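Putative invasin (PDB 5N40) probably acts as a bacterial surface adhesin, presenting a C-type lectin-like domain at the end of a rod of immunoglobulin-like domains. Local coordinates at residues S124-A129 with Q183-V188; V141-E146 with G176-N181. The protein carries 1 engineered substitution. All coordinates share one frame; numbering follows the deposited sequence. Where two conformers were deposited one is given.

How the contacts relate
Both contacts lie in the middle, immunoglobulin-like domain, and contact 2 sits wholly within the span that contact 1 closes, so the two nest without crossing. From the N terminus, 124-129 runs along one sheet; the chain then passes to the other sheet, where 141-146 follows. After a long excursion it returns at 176-181, and this return closes the inner loop of contact 2 at the edge of that second sheet. A few residues later 183-188 pairs with 124-129 and closes the outer loop. The two contacts thus belong to facing sheets, and they meet in the core, where L184 packs on M143 and L125 on F145.

Contact 1 (S124-A129 with Q183-V188)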
ATOM      1  N   SER A 124       4.789   1.821   7.244  1.00 12.63           N
ATOM      2  CA  SER A 124       5.626   0.654   7.000  1.00 12.63           C
ATOM      3  C   SER A 124       4.741  -0.586   7.014  1.00 15.65           C
ATOM      4  O   SER A 124       4.122  -0.899   8.034  1.00 13.94           O
ATOM      5  CB  SER A 124       6.726   0.545   8.053  1.00 17.77           C
ATOM      6  OG  SER A 124       7.618  -0.514   7.746  1.00 21.11           O
ATOM      7  N   LEU A 125       4.675  -1.278   5.883  1.00 12.41           N
ATOM      8  CA  LEU A 125       3.812  -2.437   5.705  1.00 16.47           C
ATOM      9  C   LEU A 125       4.695  -3.656   5.507  1.00 13.42           C
ATOM     10  O   LEU A 125       5.542  -3.669   4.607  1.00 13.61           O
ATOM     11  CB  LEU A 125       2.876  -2.236   4.507  1.00 13.09           C
ATOM     12  CG  LEU A 125       1.777  -3.267   4.223  1.00 13.49           C
ATOM     13  CD1 LEU A 125       0.702  -2.629   3.362  1.00 15.66           C
ATOM     14  CD2 LEU A 125       2.313  -4.519   3.546  1.00 13.74           C
ATOM     15  N   THR A 126       4.508  -4.670   6.353  1.00 11.92           N
ATOM     16  CA  THR A 126       5.278  -5.907   6.287  1.00 14.85           C
ATOM     17  C   THR A 126       4.364  -7.091   5.989  1.00 12.33           C
ATOM     18  O   THR A 126       3.369  -7.308   6.688  1.00 12.97           O
ATOM     19  CB  THR A 126       6.029  -6.155   7.599  1.00 13.75           C
ATOM     20  OG1 THR A 126       6.938  -5.075   7.847  1.00 16.08           O
ATOM     21  CG2 THR A 126       6.799  -7.465   7.544  1.00 15.92           C
ATOM     22  N   VAL A 127       4.718  -7.851   4.957  1.00  9.78           N
ATOM     23  CA  VAL A 127       4.092  -9.137   4.650  1.00 11.14           C
ATOM     24  C   VAL A 127       5.002 -10.236   5.170  1.00 13.44           C
ATOM     25  O   VAL A 127       6.201 -10.245   4.865  1.00 12.58           O
ATOM     26  CB  VAL A 127       3.861  -9.306   3.134  1.00 13.87           C
ATOM     27  CG1 VAL A 127       3.110 -10.614   2.853  1.00 17.05           C
ATOM     28  CG2 VAL A 127       3.126  -8.113   2.547  1.00 11.69           C
ATOM     29  N   ILE A 128       4.439 -11.168   5.936  1.00 12.04           N
ATOM     30  CA  ILE A 128       5.166 -12.339   6.413  1.00 14.37           C
ATOM     31  C   ILE A 128       4.505 -13.560   5.794  1.00 10.63           C
ATOM     32  O   ILE A 128       3.293 -13.757   5.951  1.00 12.21           O
ATOM     33  CB  ILE A 128       5.158 -12.453   7.944  1.00 13.23           C
ATOM     34  CG1 ILE A 128       5.661 -11.160   8.587  1.00 15.68           C
ATOM     35  CG2 ILE A 128       5.994 -13.669   8.382  1.00 14.17           C
ATOM     36  CD1 ILE A 128       5.506 -11.129  10.088  1.00 29.52           C
ATOM     37  N   ALA A 129       5.293 -14.367   5.091  1.00 10.89           N
ATOM     38  CA  ALA A 129       4.807 -15.579   4.438  1.00 12.25           C
ATOM     39  C   ALA A 129       5.371 -16.795   5.158  1.00 11.21           C
ATOM     40  O   ALA A 129       6.580 -16.866   5.426  1.00 13.25           O
ATOM     41  CB  ALA A 129       5.201 -15.608   2.960  1.00 15.31           C
ATOM     42  N   GLN A 183       9.878 -12.289   5.003  1.00 14.84           N
ATOM     43  CA  GLN A 183       9.272 -10.977   5.177  1.00 15.18           C
ATOM     44  C   GLN A 183       9.538 -10.075   3.977  1.00 13.89           C
ATOM     45  O   GLN A 183      10.600 -10.135   3.351  1.00 12.67           O
ATOM     46  CB  GLN A 183       9.792 -10.303   6.452  1.00 16.31           C
ATOM     47  CG  GLN A 183       9.560 -11.106   7.710  1.00 19.68           C
ATOM     48  CD  GLN A 183       9.873 -10.304   8.961  1.00 28.40           C
ATOM     49  OE1 GLN A 183      10.142  -9.106   8.888  1.00 31.32           O
ATOM     50  NE2 GLN A 183       9.843 -10.964  10.114  1.00 25.18           N
ATOM     51  N   LEU A 184       8.548  -9.250   3.657  1.00 12.08           N
ATOM     52  CA  LEU A 184       8.676  -8.184   2.668  1.00 13.73           C
ATOM     53  C   LEU A 184       8.132  -6.915   3.304  1.00 13.06           C
ATOM     54  O   LEU A 184       6.950  -6.866   3.657  1.00 15.81           O
ATOM     55  CB  LEU A 184       7.904  -8.520   1.388  1.00 15.42           C
ATOM     56  CG  LEU A 184       7.702  -7.383   0.383  1.00 14.82           C
ATOM     57  CD1 LEU A 184       9.035  -6.883  -0.131  1.00 20.83           C
ATOM     58  CD2 LEU A 184       6.809  -7.831  -0.768  1.00 19.27           C
ATOM     59  N   THR A 185       8.979  -5.897   3.447  1.00 14.74           N
ATOM     60  CA  THR A 185       8.563  -4.623   4.028  1.00 14.67           C
ATOM     61  C   THR A 185       8.666  -3.527   2.976  1.00 16.43           C
ATOM     62  O   THR A 185       9.694  -3.396   2.300  1.00 14.84           O
ATOM     63  CB  THR A 185       9.399  -4.262   5.259  1.00 17.13           C
ATOM     64  OG1 THR A 185       9.176  -5.232   6.295  1.00 17.24           O
ATOM     65  CG2 THR A 185       9.013  -2.886   5.800  1.00 15.26           C
ATOM     66  N   VAL A 186       7.596  -2.736   2.850  1.00 13.07           N
ATOM     67  CA  VAL A 186       7.518  -1.679   1.854  1.00 13.95           C
ATOM     68  C   VAL A 186       7.016  -0.403   2.519  1.00 15.05           C
ATOM     69  O   VAL A 186       6.406  -0.424   3.592  1.00 16.04           O
ATOM     70  CB  VAL A 186       6.603  -2.061   0.670  1.00 16.25           C
ATOM     71  CG1 VAL A 186       7.115  -3.329  -0.005  1.00 17.30           C
ATOM     72  CG2 VAL A 186       5.161  -2.245   1.127  1.00 15.88           C
ATOM     73  N   SER A 187       7.282   0.715   1.849  1.00 14.07           N
ATOM     74  CA  SER A 187       6.891   2.038   2.312  1.00 11.98           C
ATOM     75  C   SER A 187       5.666   2.502   1.535  1.00 13.48           C
ATOM     76  O   SER A 187       5.705   2.589   0.300  1.00 13.02           O
ATOM     77  CB  SER A 187       8.046   3.022   2.141  1.00 16.21           C
ATOM     78  OG  SER A 187       7.702   4.287   2.663  1.00 19.08           O
ATOM     79  N   VAL A 188       4.587   2.801   2.255  1.00 11.59           N
ATOM     80  CA  VAL A 188       3.305   3.175   1.663  1.00 11.76           C
ATOM     81  C   VAL A 188       3.054   4.656   1.917  1.00 13.50           C
ATOM     82  O   VAL A 188       3.147   5.117   3.060  1.00 15.23           O
ATOM     83  CB  VAL A 188       2.152   2.340   2.239  1.00 11.04           C
ATOM     84  CG1 VAL A 188       0.859   2.637   1.488  1.00 14.07           C
ATOM     85  CG2 VAL A 188       2.486   0.857   2.180  1.00 13.80           C
TER
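T126 and T185 face each other across two antiparallel strands as a non-hydrogen-bonded pair, and their side chains meet on the same face of the sheet. Each OG1 lies opposite its own carbonyl carbon (chi1 -61° in T126 and -64° in T185), which turns the two hydroxyls together: T126 OG1 and T185 OG1 are 2.7 Å apart in a hydrogen bond that either could donate. The side chains cross at an angle, and the methyl of T185 lies along the strand toward S124, its CG2 3.4 Å from S124 OG while still beside T126 OG1. Threonine suits this partly open face, since its branched CB favours extended backbone while its hydroxyl finds a partner across the strands. On the same face, I128 and Q183 run side by side out of the sheet, Q183 CG lying against I128 CG1 at 4.0 Å; L111 of strand 106-112 also touches the isoleucine.

The other face is apolar. L125 CB touches the methyl V188 CG2 at 3.9 Å, the two side chains crossing, and also meets V186 CG2, while V127 and L184 are more loosely apposed. Leucine and valine belong here because this face turns to the second sheet, with F145, M143 and L200 packing against it.

Two hydrogen-bonded pairs hold the backbones in register. L125 N reaches V186 O at 3.0 Å almost straight (179° at the hydrogen), with V186 N returning a bond to L125 O. V127 and L184 exchange a similar pair of bonds. With one face mostly polar and the other turned inward, strand 123-131 lies between 106-112 and 183-189 and faces the sheet of 142-151 and 197-204, as in an immunoglobulin-like sandwich.

Contact 2 (V141-E146 with G176-N181); sequences VKMTFE and GMTDAN
T178 meets V141 through its backbone and through its side chain. The bond from CA to CB heads toward 141-146, bringing T178 CB to 4.2 Å from V141 N, and there the side chain divides. OG1 is tucked in over the backbone, near both N and C (chi1 56°); it accepts a hydrogen bond from V141 N at 2.9 Å (164° at the hydrogen) and donates one to A138 O. The other branch, the methyl CG2, lies 4.0 Å from V141 O. Threonine suits the place because its hydroxyl serves a backbone N-H and a backbone carbonyl at once, while its methyl faces the side of the sheet where A129 packs.

Beside it, T178 N bonds to V141 O at 3.0 Å, and M143 N to G176 O at 2.9 Å. A water accepts from G176 N and donates to M143 O, bridging the pair. On the more exposed face K142 and M177 run alongside each other, their extended chains touching at K142 CE and M177 CE, 3.8 Å apart.

The short, weakly bonded strand 176-177 lies at one edge of its sheet within the chain, beside strand 142-151, whose other flank pairs with strand 197-204, while M143 and T178 face strand 123-131 of the opposing sheet.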
ATOM      1  N   VAL A 141       9.230 -15.655  -2.027  1.00 13.22           N
ATOM      2  CA  VAL A 141       7.853 -15.713  -2.502  1.00 13.55           C
ATOM      3  C   VAL A 141       7.516 -14.397  -3.198  1.00 15.10           C
ATOM      4  O   VAL A 141       7.580 -13.323  -2.584  1.00 13.18           O
ATOM      5  CB  VAL A 141       6.881 -15.984  -1.346  1.00 13.60           C
ATOM      6  CG1 VAL A 141       5.430 -15.849  -1.817  1.00 13.43           C
ATOM      7  CG2 VAL A 141       7.124 -17.379  -0.742  1.00 10.13           C
ATOM      8  N   LYS A 142       7.138 -14.483  -4.470  1.00 14.99           N
ATOM      9  CA  LYS A 142       6.781 -13.298  -5.238  1.00 15.73           C
ATOM     10  C   LYS A 142       5.469 -12.701  -4.737  1.00 14.81           C
ATOM     11  O   LYS A 142       4.493 -13.418  -4.506  1.00 14.51           O
ATOM     12  CB  LYS A 142       6.667 -13.655  -6.719  1.00 19.03           C
ATOM     13  CG  LYS A 142       7.997 -14.011  -7.372  1.00 16.73           C
ATOM     14  CD  LYS A 142       7.798 -14.289  -8.865  1.00 25.63           C
ATOM     15  CE  LYS A 142       9.112 -14.573  -9.573  1.00 31.92           C
ATOM     16  NZ  LYS A 142       8.906 -14.883 -11.024  1.00 41.06           N
ATOM     17  N   MET A 143       5.444 -11.375  -4.611  1.00 15.18           N
ATOM     18  CA  MET A 143       4.333 -10.657  -3.999  0.51 13.09           C
ATOM     19  C   MET A 143       3.875  -9.520  -4.900  1.00 12.95           C
ATOM     20  O   MET A 143       4.692  -8.876  -5.566  1.00 17.28           O
ATOM     21  CB  MET A 143       4.742 -10.090  -2.635  0.51 14.01           C
ATOM     22  CG  MET A 143       3.593  -9.942  -1.644  0.51 14.99           C
ATOM     23  SD  MET A 143       2.918 -11.514  -1.066  0.51 15.31           S
ATOM     24  CE  MET A 143       4.355 -12.268  -0.313  0.51 14.26           C
ATOM     25  N   THR A 144       2.563  -9.271  -4.909  1.00 12.38           N
ATOM     26  CA  THR A 144       1.989  -8.090  -5.544  1.00 13.16           C
ATOM     27  C   THR A 144       1.008  -7.444  -4.572  1.00 16.02           C
ATOM     28  O   THR A 144       0.602  -8.043  -3.572  1.00 15.07           O
ATOM     29  CB  THR A 144       1.264  -8.408  -6.857  1.00 19.03           C
ATOM     30  OG1 THR A 144       0.128  -9.225  -6.580  1.00 16.57           O
ATOM     31  CG2 THR A 144       2.188  -9.113  -7.845  1.00 21.48           C
ATOM     32  N   PHE A 145       0.623  -6.207  -4.877  1.00 13.21           N
ATOM     33  CA  PHE A 145      -0.342  -5.467  -4.077  1.00 12.52           C
ATOM     34  C   PHE A 145      -1.459  -4.931  -4.960  1.00 15.59           C
ATOM     35  O   PHE A 145      -1.230  -4.515  -6.099  1.00 15.74           O
ATOM     36  CB  PHE A 145       0.315  -4.295  -3.329  1.00 13.49           C
ATOM     37  CG  PHE A 145       1.321  -4.725  -2.312  1.00 12.71           C
ATOM     38  CD1 PHE A 145       0.918  -5.109  -1.042  1.00 13.36           C
ATOM     39  CD2 PHE A 145       2.665  -4.766  -2.622  1.00 14.83           C
ATOM     40  CE1 PHE A 145       1.837  -5.512  -0.102  1.00 13.39           C
ATOM     41  CE2 PHE A 145       3.591  -5.166  -1.678  1.00 15.52           C
ATOM     42  CZ  PHE A 145       3.169  -5.548  -0.417  1.00 13.61           C
ATOM     43  N   GLU A 146      -2.665  -4.907  -4.398  1.00 14.43           N
ATOM     44  CA  GLU A 146      -3.848  -4.444  -5.111  1.00 13.48           C
ATOM     45  C   GLU A 146      -4.750  -3.660  -4.171  1.00 14.17           C
ATOM     46  O   GLU A 146      -5.069  -4.131  -3.075  1.00 13.16           O
ATOM     47  CB  GLU A 146      -4.617  -5.631  -5.706  1.00 14.21           C
ATOM     48  CG  GLU A 146      -5.749  -5.228  -6.628  1.00 15.47           C
ATOM     49  CD  GLU A 146      -6.412  -6.414  -7.297  1.00 18.05           C
ATOM     50  OE1 GLU A 146      -6.236  -7.553  -6.816  1.00 19.98           O
ATOM     51  OE2 GLU A 146      -7.114  -6.201  -8.303  1.00 19.27           O
ATOM     52  N   GLY A 176       8.177  -7.721  -6.039  1.00 16.19           N
ATOM     53  CA  GLY A 176       9.154  -7.985  -4.996  1.00 15.58           C
ATOM     54  C   GLY A 176       8.943  -9.371  -4.433  1.00 17.38           C
ATOM     55  O   GLY A 176       7.986 -10.069  -4.781  1.00 17.35           O
ATOM     56  N   MET A 177       9.862  -9.761  -3.551  1.00 16.73           N
ATOM     57  CA  MET A 177       9.882 -11.099  -2.973  1.00 16.07           C
ATOM     58  C   MET A 177      10.119 -11.023  -1.477  1.00 14.79           C
ATOM     59  O   MET A 177      10.772 -10.103  -0.988  1.00 16.17           O
ATOM     60  CB  MET A 177      11.006 -11.963  -3.546  1.00 18.69           C
ATOM     61  CG  MET A 177      10.783 -12.532  -4.906  1.00 29.67           C
ATOM     62  SD  MET A 177      12.266 -13.445  -5.340  1.00 26.70           S
ATOM     63  CE  MET A 177      11.856 -13.939  -7.013  1.00 38.02           C
ATOM     64  N   THR A 178       9.641 -12.035  -0.760  1.00 12.02           N
ATOM     65  CA  THR A 178       9.997 -12.151   0.648  1.00 12.79           C
ATOM     66  C   THR A 178      11.477 -12.488   0.790  1.00 14.95           C
ATOM     67  O   THR A 178      12.092 -13.079  -0.106  1.00 15.30           O
ATOM     68  CB  THR A 178       9.160 -13.216   1.343  1.00 11.51           C
ATOM     69  OG1 THR A 178       9.303 -14.460   0.653  1.00 12.52           O
ATOM     70  CG2 THR A 178       7.700 -12.822   1.371  1.00 11.91           C
ATOM     71  N   ASP A 179      12.056 -12.079   1.922  1.00 15.13           N
ATOM     72  CA  ASP A 179      13.482 -12.250   2.173  1.00 15.93           C
ATOM     73  C   ASP A 179      13.744 -13.569   2.900  1.00 15.76           C
ATOM     74  O   ASP A 179      12.873 -14.437   2.998  1.00 13.43           O
ATOM     75  CB  ASP A 179      14.036 -11.041   2.941  1.00 14.67           C
ATOM     76  CG  ASP A 179      13.491 -10.911   4.367  1.00 18.04           C
ATOM     77  OD1 ASP A 179      12.857 -11.844   4.890  1.00 12.72           O
ATOM     78  OD2 ASP A 179      13.715  -9.842   4.987  1.00 16.38           O
ATOM     79  N   ALA A 180      14.979 -13.744   3.391  1.00 15.72           N
ATOM     80  CA  ALA A 180      15.359 -15.006   4.016  1.00 19.66           C
ATOM     81  C   ALA A 180      14.486 -15.334   5.218  1.00 16.50           C
ATOM     82  O   ALA A 180      14.359 -16.508   5.579  1.00 15.61           O
ATOM     83  CB  ALA A 180      16.834 -14.968   4.430  1.00 19.79           C
ATOM     84  N   ASN A 181      13.891 -14.322   5.859  1.00 14.83           N
ATOM     85  CA  ASN A 181      12.994 -14.537   6.988  1.00 13.79           C
ATOM     86  C   ASN A 181      11.528 -14.554   6.575  1.00 16.53           C
ATOM     87  O   ASN A 181      10.643 -14.490   7.436  1.00 16.11           O
ATOM     88  CB  ASN A 181      13.235 -13.474   8.064  1.00 16.82           C
ATOM     89  CG  ASN A 181      14.659 -13.490   8.575  1.00 19.47           C
ATOM     90  OD1 ASN A 181      15.108 -14.474   9.162  1.00 23.40           O
ATOM     91  ND2 ASN A 181      15.375 -12.400   8.358  1.00 23.20           N
TER
HETATM   92  O   HOH W   1       6.272  -9.679  -7.564  1.00 17.61           O